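Uncharacterized protein (Xanthomonas campestris pv. campestris, PDB 3HIU) is of unknown function but belongs to the DUF892 family of the ferritin-like clan and forms a four-helix bundle that holds a sodium ion in this crystal. Local coordinates at residues Gln44-Glu47 against Glu48-Gln52; Gly55-Arg58 against Cys59-Leu63. All blocks are in the same frame, centred on the assembly; numbering follows the deposited sequence.

Contact 1: residues Gln44-Glu47 against Glu48-Gln52; sequences QHVE and ETQQQ. With NA (sodium ion), chain J.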
loop_
_atom_site.group_PDB
_atom_site.type_symbol
_atom_site.label_atom_id
_atom_site.label_comp_id
_atom_site.label_asym_id
_atom_site.label_seq_id
_atom_site.Cartn_x
_atom_site.Cartn_y
_atom_site.Cartn_z
ATOM N N GLN B 44 5.575 -3.836 -18.810
ATOM C CA GLN B 44 6.372 -2.625 -18.952
ATOM C C GLN B 44 6.991 -2.192 -17.631
ATOM O O GLN B 44 8.082 -1.618 -17.612
ATOM C CB GLN B 44 5.502 -1.496 -19.496
ATOM C CG GLN B 44 6.172 -0.132 -19.523
ATOM C CD GLN B 44 5.215 0.959 -19.967
ATOM O OE1 GLN B 44 4.080 0.678 -20.364
ATOM N NE2 GLN B 44 5.663 2.208 -19.901
ATOM N N HIS B 45 6.293 -2.451 -16.528
ATOM C CA HIS B 45 6.812 -2.059 -15.219
ATOM C C HIS B 45 7.791 -3.080 -14.635
ATOM O O HIS B 45 8.617 -2.736 -13.785
ATOM C CB HIS B 45 5.686 -1.745 -14.227
ATOM C CG HIS B 45 6.122 -0.892 -13.069
ATOM N ND1 HIS B 45 7.043 0.124 -13.198
ATOM C CD2 HIS B 45 5.745 -0.891 -11.769
ATOM C CE1 HIS B 45 7.225 0.706 -12.028
ATOM N NE2 HIS B 45 6.449 0.108 -11.141
ATOM N N VAL B 46 7.707 -4.327 -15.095
ATOM C CA VAL B 46 8.715 -5.317 -14.716
ATOM C C VAL B 46 10.084 -4.892 -15.244
ATOM O O VAL B 46 11.103 -5.114 -14.592
ATOM C CB VAL B 46 8.370 -6.744 -15.193
ATOM C CG1 VAL B 46 9.590 -7.655 -15.085
ATOM C CG2 VAL B 46 7.228 -7.308 -14.369
ATOM N N GLU B 47 10.098 -4.255 -16.413
ATOM C CA GLU B 47 11.341 -3.769 -17.009
ATOM C C GLU B 47 11.807 -2.455 -16.370
ATOM O O GLU B 47 12.988 -2.279 -16.091
ATOM C CB GLU B 47 11.183 -3.617 -18.522
ATOM C CG GLU B 47 10.961 -4.933 -19.254
ATOM C CD GLU B 47 12.258 -5.679 -19.507
ATOM O OE1 GLU B 47 12.215 -6.907 -19.755
ATOM O OE2 GLU B 47 13.325 -5.028 -19.459
ATOM N N GLU B 48 10.869 -1.544 -16.141
ATOM C CA GLU B 48 11.135 -0.319 -15.399
ATOM C C GLU B 48 11.734 -0.611 -14.012
ATOM O O GLU B 48 12.701 0.044 -13.615
ATOM C CB GLU B 48 9.853 0.525 -15.265
ATOM C CG GLU B 48 9.571 1.443 -16.461
ATOM C CD GLU B 48 8.086 1.554 -16.834
ATOM O OE1 GLU B 48 7.793 1.858 -18.015
ATOM O OE2 GLU B 48 7.212 1.339 -15.964
ATOM N N THR B 49 11.163 -1.581 -13.285
ATOM C CA THR B 49 11.663 -1.961 -11.956
ATOM C C THR B 49 13.105 -2.430 -12.014
ATOM O O THR B 49 13.956 -1.957 -11.262
ATOM C CB THR B 49 10.838 -3.098 -11.323
ATOM O OG1 THR B 49 9.634 -2.559 -10.771
ATOM C CG2 THR B 49 11.622 -3.765 -10.198
ATOM N N GLN B 50 13.378 -3.379 -12.900
ATOM C CA GLN B 50 14.740 -3.849 -13.088
ATOM C C GLN B 50 15.713 -2.671 -13.201
ATOM O O GLN B 50 16.816 -2.707 -12.652
ATOM C CB GLN B 50 14.813 -4.750 -14.317
ATOM C CG GLN B 50 13.936 -5.977 -14.184
ATOM C CD GLN B 50 13.642 -6.637 -15.512
ATOM O OE1 GLN B 50 14.103 -6.184 -16.559
ATOM N NE2 GLN B 50 12.867 -7.714 -15.477
ATOM N N GLN B 51 15.283 -1.619 -13.893
ATOM C CA GLN B 51 16.095 -0.419 -14.055
ATOM C C GLN B 51 16.126 0.474 -12.808
ATOM O O GLN B 51 17.060 1.252 -12.618
ATOM C CB GLN B 51 15.626 0.373 -15.271
ATOM C CG GLN B 51 15.837 -0.369 -16.566
ATOM C CD GLN B 51 15.976 0.563 -17.741
ATOM O OE1 GLN B 51 15.382 1.642 -17.763
ATOM N NE2 GLN B 51 16.765 0.156 -18.731
ATOM N N GLN B 52 15.106 0.362 -11.962
ATOM C CA GLN B 52 15.085 1.090 -10.698
ATOM C C GLN B 52 16.201 0.637 -9.772
ATOM O O GLN B 52 17.125 1.397 -9.494
ATOM C CB GLN B 52 13.734 0.935 -10.004
ATOM C CG GLN B 52 12.746 1.961 -10.463
ATOM C CD GLN B 52 11.334 1.636 -10.055
ATOM O OE1 GLN B 52 11.098 0.793 -9.187
ATOM N NE2 GLN B 52 10.377 2.302 -10.687
HETATM NA NA NA J . 8.743 -0.762 -9.179
#
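The carboxylate of Glu-48 lies between Gln-44 and His-45, one turn back on helix 36-62, and gives one oxygen to each. Gln-44 NE2 donates to Glu-48 OE1 at 2.9 Å, on the syn lone pair, along a bent N-H line of 138°. His-45 ND1 meets Glu-48 OE2 at 3.0 Å on the anti lone pair, the oxygen lying 24° out of the ring plane. A bend at chi2 of Glu-48 (142°) turns the carboxylate back over this turn, and a salt bridge from Arg-41 also reaches OE2. The other ring nitrogen, His-45 NE2, is hydrogen-bonded to Glu-137 of helix 124-159, so both nitrogens are satisfied and the ring's rotation is fixed.

In the backbone, His-45 O accepts Thr-49 N at 2.8 Å and, weakly, Thr-49 OG1 at 3.2 Å. The same hydroxyl oxygen stands over the centre of one imidazole face and binds the sodium ion, Thr-49 OG1 to sodium being 2.6 Å. Gln-52 OE1 is the second ligand from this helix, 2.8 Å from sodium, while Gln-52 NE2 is spent on Gln-136, with a weak bond to Glu-137. Polar side chains facing inward round an ion, with glutamates of the other helices close by, are consistent with the central metal-binding region of a ferritin-like four-helix bundle.

Contact 2: residues Gly55-Arg58 against Cys59-Leu63; sequences GVQR and CLELL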
loop_
_atom_site.group_PDB
_atom_site.type_symbol
_atom_site.label_atom_id
_atom_site.label_comp_id
_atom_site.label_asym_id
_atom_site.label_seq_id
_atom_site.Cartn_x
_atom_site.Cartn_y
_atom_site.Cartn_z
ATOM N N GLY B 55 19.443 1.224 -10.618
ATOM C CA GLY B 55 19.746 2.608 -10.305
ATOM C C GLY B 55 20.057 2.728 -8.828
ATOM O O GLY B 55 20.972 3.439 -8.419
ATOM N N VAL B 56 19.285 2.019 -8.020
ATOM C CA VAL B 56 19.527 1.998 -6.602
ATOM C C VAL B 56 20.927 1.449 -6.351
ATOM O O VAL B 56 21.673 1.972 -5.515
ATOM C CB VAL B 56 18.471 1.143 -5.870
ATOM C CG1 VAL B 56 18.789 1.064 -4.401
ATOM C CG2 VAL B 56 17.098 1.725 -6.060
ATOM N N GLN B 57 21.303 0.406 -7.087
ATOM C CA GLN B 57 22.579 -0.272 -6.825
ATOM C C GLN B 57 23.760 0.611 -7.172
ATOM O O GLN B 57 24.787 0.574 -6.493
ATOM C CB GLN B 57 22.701 -1.584 -7.590
ATOM C CG GLN B 57 24.144 -1.964 -7.852
ATOM C CD GLN B 57 24.327 -3.435 -8.129
ATOM O OE1 GLN B 57 23.359 -4.190 -8.205
ATOM N NE2 GLN B 57 25.578 -3.855 -8.275
ATOM N N ARG B 58 23.619 1.390 -8.239
ATOM C CA ARG B 58 24.608 2.401 -8.554
ATOM C C ARG B 58 24.776 3.361 -7.375
ATOM O O ARG B 58 25.879 3.860 -7.112
ATOM C CB ARG B 58 24.212 3.158 -9.813
ATOM C CG ARG B 58 24.228 2.294 -11.055
ATOM C CD ARG B 58 24.561 3.118 -12.293
ATOM N NE ARG B 58 23.917 4.430 -12.257
ATOM C CZ ARG B 58 22.788 4.738 -12.895
ATOM N NH1 ARG B 58 22.282 5.961 -12.795
ATOM N NH2 ARG B 58 22.169 3.827 -13.638
ATOM N N CYS B 59 23.678 3.602 -6.661
ATOM C CA CYS B 59 23.697 4.469 -5.487
ATOM C C CYS B 59 24.326 3.783 -4.276
ATOM O O CYS B 59 24.917 4.434 -3.416
ATOM C CB CYS B 59 22.282 4.945 -5.148
ATOM S SG CYS B 59 21.597 6.173 -6.289
ATOM N N LEU B 60 24.201 2.464 -4.208
ATOM C CA LEU B 60 24.825 1.707 -3.128
ATOM C C LEU B 60 26.321 1.509 -3.396
ATOM O O LEU B 60 27.136 1.495 -2.471
ATOM C CB LEU B 60 24.121 0.357 -2.924
ATOM C CG LEU B 60 22.870 0.343 -2.035
ATOM C CD1 LEU B 60 22.083 -0.964 -2.200
ATOM C CD2 LEU B 60 23.238 0.587 -0.565
ATOM N N GLU B 61 26.676 1.366 -4.668
ATOM C CA GLU B 61 28.075 1.259 -5.056
ATOM C C GLU B 61 28.806 2.587 -4.845
ATOM O O GLU B 61 29.949 2.610 -4.398
ATOM C CB GLU B 61 28.190 0.764 -6.502
ATOM C CG GLU B 61 27.777 -0.695 -6.644
ATOM C CD GLU B 61 27.565 -1.140 -8.079
ATOM O OE1 GLU B 61 27.228 -0.295 -8.932
ATOM O OE2 GLU B 61 27.724 -2.347 -8.350
ATOM N N LEU B 62 28.131 3.689 -5.148
ATOM C CA LEU B 62 28.687 5.018 -4.913
ATOM C C LEU B 62 29.059 5.305 -3.446
ATOM O O LEU B 62 30.136 5.838 -3.170
ATOM C CB LEU B 62 27.725 6.103 -5.414
ATOM C CG LEU B 62 27.975 7.507 -4.842
ATOM C CD1 LEU B 62 29.304 8.073 -5.367
ATOM C CD2 LEU B 62 26.816 8.469 -5.114
ATOM N N LEU B 63 28.167 4.973 -2.514
ATOM C CA LEU B 63 28.345 5.357 -1.110
ATOM C C LEU B 63 29.005 4.249 -0.286
ATOM O O LEU B 63 29.048 4.319 0.946
ATOM C CB LEU B 63 26.996 5.740 -0.486
ATOM C CG LEU B 63 26.259 6.946 -1.078
ATOM C CD1 LEU B 63 24.757 6.808 -0.903
ATOM C CD2 LEU B 63 26.758 8.232 -0.456
#
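Gln-57 reaches forward one turn to Glu-61, and this i to i+4 pair carries the polar side of the contact. NE2 of Gln-57 donates to OE2 of Glu-61 at 2.6 Å, and the N-H line is nearly straight at 167°. The oxygen lies in the amide plane of Gln-57, yet the amide comes down on it from above the carboxylate plane, the two planes standing 80° apart. With CG of Gln-57 anti to its own N (chi1 154°), the extended chain runs along the helix toward Glu-61, and its CG lies 3.5 Å from Glu-61 CD. Glu-61 is exposed, and so is Arg-58, whose NE remains 6.7 Å from Glu-61 OE1, too far for their opposite charges to pair directly.

The inward side is built otherwise. This is the last part of helix 36-62 in a ferritin-like four-helix bundle, and its buried face is closed by neighbouring helices: Val-56 touches Ile-133, while Cys-59 packs on Leu-11 of helix 2-28 and on Val-126 and Ile-129 of helix 124-159. Within the turn, Cys-59 CB packs 3.1 Å from Val-56 O, a close van der Waals contact. Val-56 CG1 and Leu-60 CD1 meet only loosely, at 4.5 Å; Leu-60 also touches Gln-12 of helix 2-28 and Ile-67 and Pro-68 of a loop. Backbone bonds continue to the end: Glu-61 N to Gln-57 O measures 2.7 Å and Leu-62 N to Arg-58 O 3.0 Å, before Leu-63 departs from helical backbone angles.

Contacts 1 and 2 follow one another on helix 36-62, their centres about 17 Å apart; they are separated by two residues and make no other contact. They differ in position along the bundle: the centre of contact 1 is about 8 Å from the centre of the chain, that of contact 2 about 17 Å. Only contact 1 ligates sodium; in contact 2 the side chain of Val-56 still lies about 9 Å from a sodium ion. Helices 2-28 and 124-159 pack against both, and Ile-133 bridges them, touching Gln-52 of the first and Val-56 of the second. His-45, Thr-49 and Gln-52 gather near the ion, whereas Val-56, Cys-59 and Leu-60 give contact 2 a mainly apolar inner side.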